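PDB 6JMB: ofchtiv-allosamidin from Ostrinia furnacalis, which probably hydrolyses chitin as a group IV insect chitinase of glycosyl hydrolase family 18, and is held here in complex with the inhibitor allosamidin. Local coordinates for residues 41-51 with 101-112; 285-294 with 348-358. All blocks are in the same frame, centred on the assembly; numbering follows the deposited sequence.

Contact 1: residues 41-51 with 101-112; sequences IGINAEGTALA and YRQNFIQTSLAM
Asn104 holds CG anti to its backbone N (chi1 -173°), which carries the amide across to Glu46 in the turn and Thr48 just after it, while Thr108 tucks OG1 between its own N and carbonyl carbon (chi1 57°), within reach of Ala49. From there Asn104 ND2 spends one N-H on the carbonyl O of Glu46 at 3.0 Å, approaching from above the carbonyl plane, and the other on Thr48 OG1 at 2.9 Å, which lies in the amide plane. One amide nitrogen thus clasps the type I beta turn Asn44-Gly47 and the residue after it, and the amide is fixed in rotation. On the turn side, Thr48 N donates to Asn44 OD1, bracing the loop from within.

One helical turn further on, Thr108 OG1 receives Ala49 N almost straight (2.9 Å, 176°); that hydroxyl donates in turn to Asn104 O, a turn back. At the start of the segment the Tyr101 ring lies under the turn, with Glu46 CA over its centre, 3.7 Å from the centroid, in a CH-pi contact. Gly47 lets the backbones close in: its O sits 3.0 Å from Phe105 CA, at the edge of the phenyl ring. Ile43 CG2 meets Phe105 CE1 at 3.5 Å, the two side chains crossing at about a right angle, and on Met112 SD meets Ala49 CB and CE meets Ile41 CG2.

The hairpin of strands 35-43 and 49-51 is in this way laid on helix 99-116 of the TIM barrel, with Met95 and Val82 also packing on Ile43 and Phe105. Chemically, the polar grip runs from the turn to Ala49, with apolar packing beyond it toward Met112, so the hydrogen bonds probably fix where the turn and Ala49 sit on the helix.

Contact 2: residues 285-294 with 348-358; sequences GYNEFCYILQ and ETDDFHGLCGE
Cys290 and Cys356 join in a disulfide that ties helix 286-295 to the loop following strand 341-345 of the TIM barrel. The two SG atoms lie 2.0 Å apart with chi3 83°, close to the 90° at which a disulfide is relaxed. Cys290 puts its SG between its own N and carbonyl carbon, facing the loop, and the Cys356 SG, beside its own backbone N, reaches it from the loop.

Around this bridge the larger side chains are turned in distinct ways. The Tyr286 ring presents its edge to Asp351 N and one face to Cys290 CB of its own helix, and its plane stands 61° from the Asp351 carboxylate. Its hydroxyl lies 3.7 Å from Glu358 OE2, and two waters fill in, each bonded to both Tyr286 OH and Glu358 OE2. Pro362 and Leu363 pack on the same tyrosine. Asn287 lies alongside Phe352, pointing the same way, with the amide steeply inclined to the ring; ND2 comes 4.1 Å from Phe352 CE1.

Backbone groups close the helix start: Asn287 N donates to Thr349 O at 2.9 Å, so a first-turn N-H is satisfied by the loop. The Asp351 carboxylate holds the loop's return, OD1 taking Leu355 N and OD2 taking Cys356 N, both on the syn side, which probably helps to place Cys356 for its bridge. A third water spans Asn287 O and Asp351 OD1. Asp350 OD1 accepts Asp351 N as well as Leu363 N, and OD2 takes Leu364 N at the start of helix 362-373; Glu348 is bonded to Gly11 N and Ser346 OG. Farther along the helix, Leu355 O lies close to the amide plane of the extended Gln294, whose NE2 donates to Leu355 O at 3.2 Å.

How the contacts relate
Contacts 1 and 2 lie on opposite sides of the chain's centre, with their own centres 37 Å apart and their nearest atoms about 13 Å apart, so neither touches the other. Along the chain they follow in series: 41-51 with 101-112 is complete before 285-294 begins. The bound allosamidin is the common reference. In contact 1 the side chain of Ile41 is about 10 Å from an N-acetylallosamine unit and about 11 Å from allosamizoline; in contact 2 the side chain of Glu348 is about 6 Å from an N-acetylallosamine unit and about 7 Å from allosamizoline. Just ahead in sequence, Phe40 and Trp345 line the inhibitor pocket, so both contacts take up chain leaving its wall.

Contact 1: residues 41-51 with 101-112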
loop_
_atom_site.group_PDB
_atom_site.type_symbol
_atom_site.label_atom_id
_atom_site.label_comp_id
_atom_site.label_asym_id
_atom_site.label_seq_id
_atom_site.Cartn_x
_atom_site.Cartn_y
_atom_site.Cartn_z
ATOM N N ILE A 41 12.191 -5.447 4.294
ATOM C CA ILE A 41 13.129 -5.933 5.290
ATOM C C ILE A 41 12.405 -6.036 6.627
ATOM O O ILE A 41 11.266 -5.593 6.780
ATOM C CB ILE A 41 14.403 -5.059 5.394
ATOM C CG1 ILE A 41 14.060 -3.639 5.858
ATOM C CG2 ILE A 41 15.163 -5.060 4.071
ATOM C CD1 ILE A 41 15.291 -2.802 6.208
ATOM N N GLY A 42 13.075 -6.626 7.612
ATOM C CA GLY A 42 12.483 -6.810 8.923
ATOM C C GLY A 42 13.427 -6.451 10.047
ATOM O O GLY A 42 14.494 -5.871 9.815
ATOM N N ILE A 43 13.040 -6.789 11.277
ATOM C CA ILE A 43 13.880 -6.568 12.448
ATOM C C ILE A 43 13.735 -7.755 13.384
ATOM O O ILE A 43 12.804 -8.553 13.276
ATOM C CB ILE A 43 13.531 -5.277 13.227
ATOM C CG1 ILE A 43 12.171 -5.415 13.913
ATOM C CG2 ILE A 43 13.555 -4.068 12.316
ATOM C CD1 ILE A 43 11.891 -4.326 14.932
ATOM N N ASN A 44 14.667 -7.857 14.323
ATOM C CA ASN A 44 14.410 -8.638 15.523
ATOM C C ASN A 44 14.011 -7.686 16.653
ATOM O O ASN A 44 14.065 -6.462 16.508
ATOM C CB ASN A 44 15.593 -9.563 15.865
ATOM C CG ASN A 44 16.856 -8.816 16.267
ATOM O OD1 ASN A 44 16.819 -7.664 16.698
ATOM N ND2 ASN A 44 17.995 -9.497 16.157
ATOM N N ALA A 45 13.597 -8.256 17.787
ATOM C CA ALA A 45 13.110 -7.414 18.879
ATOM C C ALA A 45 14.202 -6.518 19.452
ATOM O O ALA A 45 13.893 -5.478 20.051
ATOM C CB ALA A 45 12.492 -8.274 19.983
ATOM N N GLU A 46 15.467 -6.890 19.276
ATOM C CA GLU A 46 16.587 -6.078 19.731
ATOM C C GLU A 46 16.942 -4.972 18.745
ATOM O O GLU A 46 17.930 -4.260 18.956
ATOM C CB GLU A 46 17.801 -6.980 19.995
ATOM C CG GLU A 46 17.571 -8.066 21.066
ATOM C CD GLU A 46 16.674 -9.216 20.597
ATOM O OE1 GLU A 46 16.738 -9.598 19.410
ATOM O OE2 GLU A 46 15.898 -9.742 21.426
ATOM N N GLY A 47 16.169 -4.822 17.673
ATOM C CA GLY A 47 16.351 -3.732 16.741
ATOM C C GLY A 47 17.245 -4.006 15.552
ATOM O O GLY A 47 17.444 -3.105 14.736
ATOM N N THR A 48 17.796 -5.204 15.411
ATOM C CA THR A 48 18.685 -5.453 14.284
ATOM C C THR A 48 17.881 -5.540 12.992
ATOM O O THR A 48 17.013 -6.406 12.848
ATOM C CB THR A 48 19.486 -6.729 14.510
ATOM O OG1 THR A 48 20.304 -6.556 15.671
ATOM C CG2 THR A 48 20.385 -7.007 13.309
ATOM N N ALA A 49 18.155 -4.621 12.066
ATOM C CA ALA A 49 17.549 -4.680 10.744
ATOM C C ALA A 49 18.099 -5.879 9.990
ATOM O O ALA A 49 19.286 -6.202 10.085
ATOM C CB ALA A 49 17.862 -3.396 9.973
ATOM N N LEU A 50 17.235 -6.558 9.244
ATOM C CA LEU A 50 17.701 -7.783 8.617
ATOM C C LEU A 50 16.971 -8.044 7.309
ATOM O O LEU A 50 15.834 -7.606 7.102
ATOM C CB LEU A 50 17.597 -8.977 9.571
ATOM C CG LEU A 50 16.277 -9.128 10.333
ATOM C CD1 LEU A 50 15.299 -9.957 9.523
ATOM C CD2 LEU A 50 16.541 -9.759 11.686
ATOM N N ALA A 51 17.653 -8.758 6.421
ATOM C CA ALA A 51 17.049 -9.199 5.174
ATOM C C ALA A 51 16.112 -10.363 5.460
ATOM O O ALA A 51 16.477 -11.308 6.168
ATOM C CB ALA A 51 18.136 -9.636 4.191
ATOM N N TYR A 101 17.728 -0.394 21.804
ATOM C CA TYR A 101 17.236 -1.101 20.630
ATOM C C TYR A 101 16.913 -0.128 19.502
ATOM O O TYR A 101 17.162 -0.427 18.329
ATOM C CB TYR A 101 16.011 -1.938 20.989
ATOM C CG TYR A 101 16.259 -3.077 21.958
ATOM C CD1 TYR A 101 17.548 -3.516 22.245
ATOM C CD2 TYR A 101 15.194 -3.714 22.580
ATOM C CE1 TYR A 101 17.768 -4.563 23.132
ATOM C CE2 TYR A 101 15.402 -4.762 23.466
ATOM C CZ TYR A 101 16.689 -5.180 23.734
ATOM O OH TYR A 101 16.886 -6.223 24.616
ATOM N N ARG A 102 16.360 1.041 19.832
ATOM C CA ARG A 102 16.160 2.064 18.808
ATOM C C ARG A 102 17.479 2.451 18.158
ATOM O O ARG A 102 17.569 2.572 16.931
ATOM C CB ARG A 102 15.497 3.299 19.418
ATOM C CG ARG A 102 14.062 3.086 19.851
ATOM C CD ARG A 102 13.335 4.411 20.031
ATOM N NE ARG A 102 14.012 5.320 20.958
ATOM C CZ ARG A 102 13.710 5.447 22.246
ATOM N NH1 ARG A 102 12.754 4.707 22.790
ATOM N NH2 ARG A 102 14.372 6.315 23.000
ATOM N N GLN A 103 18.515 2.666 18.970
ATOM C CA GLN A 103 19.813 3.033 18.418
ATOM C C GLN A 103 20.356 1.923 17.529
ATOM O O GLN A 103 20.905 2.190 16.451
ATOM C CB GLN A 103 20.785 3.342 19.555
ATOM C CG GLN A 103 22.178 3.717 19.088
ATOM C CD GLN A 103 23.122 3.982 20.247
ATOM O OE1 GLN A 103 23.620 3.052 20.882
ATOM N NE2 GLN A 103 23.370 5.255 20.528
ATOM N N ASN A 104 20.201 0.670 17.960
ATOM C CA ASN A 104 20.623 -0.457 17.133
ATOM C C ASN A 104 19.860 -0.490 15.816
ATOM O O ASN A 104 20.446 -0.767 14.759
ATOM C CB ASN A 104 20.445 -1.770 17.899
ATOM C CG ASN A 104 21.026 -2.964 17.162
ATOM O OD1 ASN A 104 22.168 -2.925 16.693
ATOM N ND2 ASN A 104 20.245 -4.032 17.060
ATOM N N PHE A 105 18.558 -0.189 15.848
ATOM C CA PHE A 105 17.805 -0.170 14.600
ATOM C C PHE A 105 18.277 0.948 13.684
ATOM O O PHE A 105 18.427 0.751 12.473
ATOM C CB PHE A 105 16.302 -0.040 14.834
ATOM C CG PHE A 105 15.547 0.060 13.549
ATOM C CD1 PHE A 105 15.473 -1.040 12.706
ATOM C CD2 PHE A 105 15.012 1.265 13.125
ATOM C CE1 PHE A 105 14.827 -0.956 11.487
ATOM C CE2 PHE A 105 14.364 1.355 11.903
ATOM C CZ PHE A 105 14.275 0.244 11.085
ATOM N N ILE A 106 18.484 2.138 14.240
ATOM C CA ILE A 106 18.952 3.257 13.429
ATOM C C ILE A 106 20.274 2.909 12.752
ATOM O O ILE A 106 20.450 3.123 11.547
ATOM C CB ILE A 106 19.048 4.536 14.276
ATOM C CG1 ILE A 106 17.651 4.967 14.725
ATOM C CG2 ILE A 106 19.746 5.638 13.492
ATOM C CD1 ILE A 106 17.654 5.962 15.869
ATOM N N GLN A 107 21.211 2.330 13.509
ATOM C CA GLN A 107 22.529 2.042 12.950
ATOM C C GLN A 107 22.492 0.886 11.952
ATOM O O GLN A 107 23.149 0.950 10.908
ATOM C CB GLN A 107 23.534 1.775 14.073
ATOM C CG GLN A 107 23.829 3.004 14.930
ATOM C CD GLN A 107 24.243 4.215 14.109
ATOM O OE1 GLN A 107 23.706 5.312 14.281
ATOM N NE2 GLN A 107 25.203 4.025 13.212
ATOM N N THR A 108 21.753 -0.189 12.251
ATOM C CA THR A 108 21.743 -1.325 11.330
ATOM C C THR A 108 20.924 -1.033 10.076
ATOM O O THR A 108 21.292 -1.474 8.979
ATOM C CB THR A 108 21.266 -2.607 12.011
ATOM O OG1 THR A 108 19.961 -2.415 12.567
ATOM C CG2 THR A 108 22.237 -3.031 13.103
ATOM N N SER A 109 19.811 -0.303 10.206
ATOM C CA SER A 109 19.076 0.084 9.004
ATOM C C SER A 109 19.891 1.052 8.158
ATOM O O SER A 109 19.919 0.934 6.926
ATOM C CB SER A 109 17.702 0.663 9.359
ATOM O OG SER A 109 17.806 1.927 9.992
ATOM N N LEU A 110 20.590 1.995 8.798
ATOM C CA LEU A 110 21.457 2.899 8.048
ATOM C C LEU A 110 22.544 2.133 7.304
ATOM O O LEU A 110 22.864 2.457 6.155
ATOM C CB LEU A 110 22.083 3.919 8.997
ATOM C CG LEU A 110 23.126 4.868 8.411
ATOM C CD1 LEU A 110 22.483 5.787 7.395
ATOM C CD2 LEU A 110 23.767 5.678 9.525
ATOM N N ALA A 111 23.123 1.114 7.943
ATOM C CA ALA A 111 24.154 0.313 7.284
ATOM C C ALA A 111 23.623 -0.349 6.017
ATOM O O ALA A 111 24.295 -0.345 4.977
ATOM C CB ALA A 111 24.714 -0.730 8.255
ATOM N N MET A 112 22.423 -0.931 6.082
ATOM C CA MET A 112 21.832 -1.538 4.889
ATOM C C MET A 112 21.550 -0.488 3.824
ATOM O O MET A 112 21.824 -0.705 2.636
ATOM C CB MET A 112 20.548 -2.282 5.268
ATOM C CG MET A 112 20.783 -3.496 6.162
ATOM S SD MET A 112 19.265 -4.376 6.591
ATOM C CE MET A 112 18.950 -5.261 5.066
#

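Contact 2: residues 285-294 with 348-358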
loop_
_atom_site.group_PDB
_atom_site.type_symbol
_atom_site.label_atom_id
_atom_site.label_comp_id
_atom_site.label_asym_id
_atom_site.label_seq_id
_atom_site.Cartn_x
_atom_site.Cartn_y
_atom_site.Cartn_z
ATOM N N GLY A 285 -4.588 -10.029 -8.127
ATOM C CA GLY A 285 -3.944 -8.882 -8.737
ATOM C C GLY A 285 -4.770 -8.336 -9.887
ATOM O O GLY A 285 -5.544 -9.054 -10.520
ATOM N N TYR A 286 -4.623 -7.033 -10.153
ATOM C CA TYR A 286 -5.303 -6.468 -11.316
ATOM C C TYR A 286 -4.904 -7.197 -12.595
ATOM O O TYR A 286 -5.757 -7.469 -13.449
ATOM C CB TYR A 286 -5.051 -4.960 -11.450
ATOM C CG TYR A 286 -5.684 -4.407 -12.706
ATOM C CD1 TYR A 286 -7.051 -4.174 -12.768
ATOM C CD2 TYR A 286 -4.924 -4.178 -13.852
ATOM C CE1 TYR A 286 -7.644 -3.694 -13.929
ATOM C CE2 TYR A 286 -5.508 -3.707 -15.018
ATOM C CZ TYR A 286 -6.865 -3.463 -15.045
ATOM O OH TYR A 286 -7.462 -2.993 -16.201
ATOM N N ASN A 287 -3.611 -7.512 -12.751
ATOM C CA ASN A 287 -3.163 -8.254 -13.928
ATOM C C ASN A 287 -3.937 -9.554 -14.073
ATOM O O ASN A 287 -4.380 -9.908 -15.175
ATOM C CB ASN A 287 -1.651 -8.517 -13.871
ATOM C CG ASN A 287 -1.229 -9.384 -12.687
ATOM O OD1 ASN A 287 -1.713 -9.223 -11.563
ATOM N ND2 ASN A 287 -0.293 -10.301 -12.937
ATOM N N GLU A 288 -4.148 -10.255 -12.962
ATOM C CA GLU A 288 -4.854 -11.528 -13.005
ATOM C C GLU A 288 -6.331 -11.324 -13.282
ATOM O O GLU A 288 -6.925 -12.059 -14.077
ATOM C CB GLU A 288 -4.660 -12.257 -11.679
ATOM C CG GLU A 288 -3.219 -12.633 -11.399
ATOM C CD GLU A 288 -3.018 -13.170 -10.005
ATOM O OE1 GLU A 288 -3.453 -12.513 -9.033
ATOM O OE2 GLU A 288 -2.419 -14.259 -9.877
ATOM N N PHE A 289 -6.947 -10.326 -12.651
ATOM C CA PHE A 289 -8.393 -10.214 -12.766
ATOM C C PHE A 289 -8.828 -9.575 -14.077
ATOM O O PHE A 289 -9.853 -9.972 -14.646
ATOM C CB PHE A 289 -9.018 -9.498 -11.570
ATOM C CG PHE A 289 -10.488 -9.767 -11.450
ATOM C CD1 PHE A 289 -10.937 -11.074 -11.315
ATOM C CD2 PHE A 289 -11.417 -8.741 -11.524
ATOM C CE1 PHE A 289 -12.290 -11.359 -11.237
ATOM C CE2 PHE A 289 -12.784 -9.012 -11.436
ATOM C CZ PHE A 289 -13.216 -10.330 -11.293
ATOM N N CYS A 290 -8.077 -8.593 -14.581
ATOM C CA CYS A 290 -8.423 -8.053 -15.889
ATOM C C CYS A 290 -8.357 -9.138 -16.953
ATOM O O CYS A 290 -9.194 -9.179 -17.863
ATOM C CB CYS A 290 -7.553 -6.838 -16.235
ATOM S SG CYS A 290 -5.817 -7.111 -16.726
ATOM N N TYR A 291 -7.395 -10.051 -16.834
ATOM C CA TYR A 291 -7.303 -11.146 -17.789
ATOM C C TYR A 291 -8.487 -12.094 -17.647
ATOM O O TYR A 291 -9.085 -12.503 -18.651
ATOM C CB TYR A 291 -5.984 -11.887 -17.600
ATOM C CG TYR A 291 -5.753 -12.955 -18.635
ATOM C CD1 TYR A 291 -5.356 -12.626 -19.923
ATOM C CD2 TYR A 291 -5.945 -14.293 -18.325
ATOM C CE1 TYR A 291 -5.149 -13.611 -20.876
ATOM C CE2 TYR A 291 -5.743 -15.281 -19.266
ATOM C CZ TYR A 291 -5.346 -14.934 -20.536
ATOM O OH TYR A 291 -5.143 -15.920 -21.474
ATOM N N ILE A 292 -8.837 -12.446 -16.409
ATOM C CA ILE A 292 -10.003 -13.293 -16.154
ATOM C C ILE A 292 -11.259 -12.688 -16.780
ATOM O O ILE A 292 -12.030 -13.379 -17.463
ATOM C CB ILE A 292 -10.153 -13.538 -14.639
ATOM C CG1 ILE A 292 -9.153 -14.610 -14.187
ATOM C CG2 ILE A 292 -11.582 -13.935 -14.287
ATOM C CD1 ILE A 292 -8.919 -14.662 -12.688
ATOM N N LEU A 293 -11.474 -11.386 -16.580
ATOM C CA LEU A 293 -12.659 -10.735 -17.141
ATOM C C LEU A 293 -12.624 -10.747 -18.663
ATOM O O LEU A 293 -13.653 -10.947 -19.316
ATOM C CB LEU A 293 -12.752 -9.296 -16.636
ATOM C CG LEU A 293 -13.080 -9.118 -15.161
ATOM C CD1 LEU A 293 -13.054 -7.637 -14.826
ATOM C CD2 LEU A 293 -14.435 -9.733 -14.847
ATOM N N GLN A 294 -11.449 -10.516 -19.244
ATOM C CA GLN A 294 -11.312 -10.522 -20.695
ATOM C C GLN A 294 -11.599 -11.902 -21.286
ATOM O O GLN A 294 -12.143 -11.999 -22.391
ATOM C CB GLN A 294 -9.906 -10.058 -21.054
ATOM C CG GLN A 294 -9.575 -10.048 -22.524
ATOM C CD GLN A 294 -8.152 -9.607 -22.759
ATOM O OE1 GLN A 294 -7.890 -8.429 -22.981
ATOM N NE2 GLN A 294 -7.219 -10.546 -22.680
ATOM N N GLU A 348 3.835 -4.881 -9.057
ATOM C CA GLU A 348 3.930 -6.177 -9.707
ATOM C C GLU A 348 2.580 -6.764 -10.098
ATOM O O GLU A 348 2.560 -7.812 -10.755
ATOM C CB GLU A 348 4.714 -7.152 -8.831
ATOM C CG GLU A 348 3.987 -7.569 -7.567
ATOM C CD GLU A 348 4.250 -6.654 -6.390
ATOM O OE1 GLU A 348 4.905 -5.600 -6.556
ATOM O OE2 GLU A 348 3.786 -6.987 -5.279
ATOM N N THR A 349 1.460 -6.132 -9.732
ATOM C CA THR A 349 0.153 -6.606 -10.185
ATOM C C THR A 349 -0.579 -5.605 -11.070
ATOM O O THR A 349 -1.768 -5.801 -11.346
ATOM C CB THR A 349 -0.741 -7.083 -9.035
ATOM O OG1 THR A 349 -1.014 -5.991 -8.152
ATOM C CG2 THR A 349 -0.077 -8.218 -8.258
ATOM N N ASP A 350 0.077 -4.536 -11.515
ATOM C CA ASP A 350 -0.444 -3.852 -12.685
ATOM C C ASP A 350 -0.423 -4.843 -13.847
ATOM O O ASP A 350 0.218 -5.897 -13.785
ATOM C CB ASP A 350 0.420 -2.623 -13.006
ATOM C CG ASP A 350 -0.338 -1.528 -13.771
ATOM O OD1 ASP A 350 -1.449 -1.768 -14.300
ATOM O OD2 ASP A 350 0.198 -0.401 -13.849
ATOM N N ASP A 351 -1.135 -4.506 -14.922
ATOM C CA ASP A 351 -1.047 -5.302 -16.148
ATOM C C ASP A 351 0.264 -4.937 -16.849
ATOM O O ASP A 351 0.305 -4.247 -17.871
ATOM C CB ASP A 351 -2.273 -5.091 -17.027
ATOM C CG ASP A 351 -2.273 -5.972 -18.261
ATOM O OD1 ASP A 351 -1.626 -7.041 -18.255
ATOM O OD2 ASP A 351 -2.933 -5.582 -19.248
ATOM N N PHE A 352 1.361 -5.411 -16.253
ATOM C CA PHE A 352 2.685 -4.984 -16.694
ATOM C C PHE A 352 3.034 -5.503 -18.082
ATOM O O PHE A 352 3.814 -4.859 -18.796
ATOM C CB PHE A 352 3.765 -5.289 -15.644
ATOM C CG PHE A 352 3.943 -6.752 -15.311
ATOM C CD1 PHE A 352 3.078 -7.395 -14.440
ATOM C CD2 PHE A 352 5.024 -7.462 -15.814
ATOM C CE1 PHE A 352 3.265 -8.739 -14.103
ATOM C CE2 PHE A 352 5.215 -8.800 -15.484
ATOM C CZ PHE A 352 4.334 -9.438 -14.631
ATOM N N HIS A 353 2.443 -6.620 -18.499
ATOM C CA HIS A 353 2.649 -7.155 -19.839
ATOM C C HIS A 353 1.640 -6.622 -20.853
ATOM O O HIS A 353 1.730 -6.973 -22.037
ATOM C CB HIS A 353 2.551 -8.686 -19.827
ATOM C CG HIS A 353 3.679 -9.378 -19.123
ATOM N ND1 HIS A 353 5.001 -9.013 -19.279
ATOM C CD2 HIS A 353 3.679 -10.441 -18.283
ATOM C CE1 HIS A 353 5.764 -9.817 -18.558
ATOM N NE2 HIS A 353 4.985 -10.692 -17.943
ATOM N N GLY A 354 0.672 -5.813 -20.426
ATOM C CA GLY A 354 -0.308 -5.270 -21.349
ATOM C C GLY A 354 -1.220 -6.302 -21.971
ATOM O O GLY A 354 -1.701 -6.102 -23.093
ATOM N N LEU A 355 -1.492 -7.397 -21.260
ATOM C CA LEU A 355 -2.308 -8.473 -21.810
ATOM C C LEU A 355 -3.782 -8.109 -21.900
ATOM O O LEU A 355 -4.531 -8.798 -22.604
ATOM C CB LEU A 355 -2.146 -9.735 -20.966
ATOM C CG LEU A 355 -0.717 -10.246 -20.811
ATOM C CD1 LEU A 355 -0.687 -11.511 -19.966
ATOM C CD2 LEU A 355 -0.094 -10.490 -22.181
ATOM N N CYS A 356 -4.215 -7.052 -21.220
ATOM C CA CYS A 356 -5.627 -6.700 -21.154
ATOM C C CYS A 356 -6.029 -5.592 -22.122
ATOM O O CYS A 356 -7.161 -5.100 -22.048
ATOM C CB CYS A 356 -6.026 -6.366 -19.715
ATOM S SG CYS A 356 -5.883 -7.817 -18.641
ATOM N N GLY A 357 -5.134 -5.187 -23.023
ATOM C CA GLY A 357 -5.509 -4.368 -24.158
ATOM C C GLY A 357 -5.455 -2.869 -23.961
ATOM O O GLY A 357 -5.825 -2.132 -24.886
ATOM N N GLU A 358 -5.015 -2.386 -22.802
ATOM C CA GLU A 358 -4.932 -0.955 -22.536
ATOM C C GLU A 358 -3.489 -0.477 -22.412
ATOM O O GLU A 358 -3.221 0.538 -21.764
ATOM C CB GLU A 358 -5.746 -0.566 -21.302
ATOM C CG GLU A 358 -7.249 -0.745 -21.462
ATOM C CD GLU A 358 -8.027 -0.198 -20.281
ATOM O OE1 GLU A 358 -8.685 0.854 -20.432
ATOM O OE2 GLU A 358 -7.976 -0.816 -19.196
HETATM O O HOH W 1 -9.133 -0.765 -16.766
HETATM O O HOH W 2 -6.245 -2.739 -18.602
HETATM O O HOH W 3 -2.812 -9.538 -17.430
#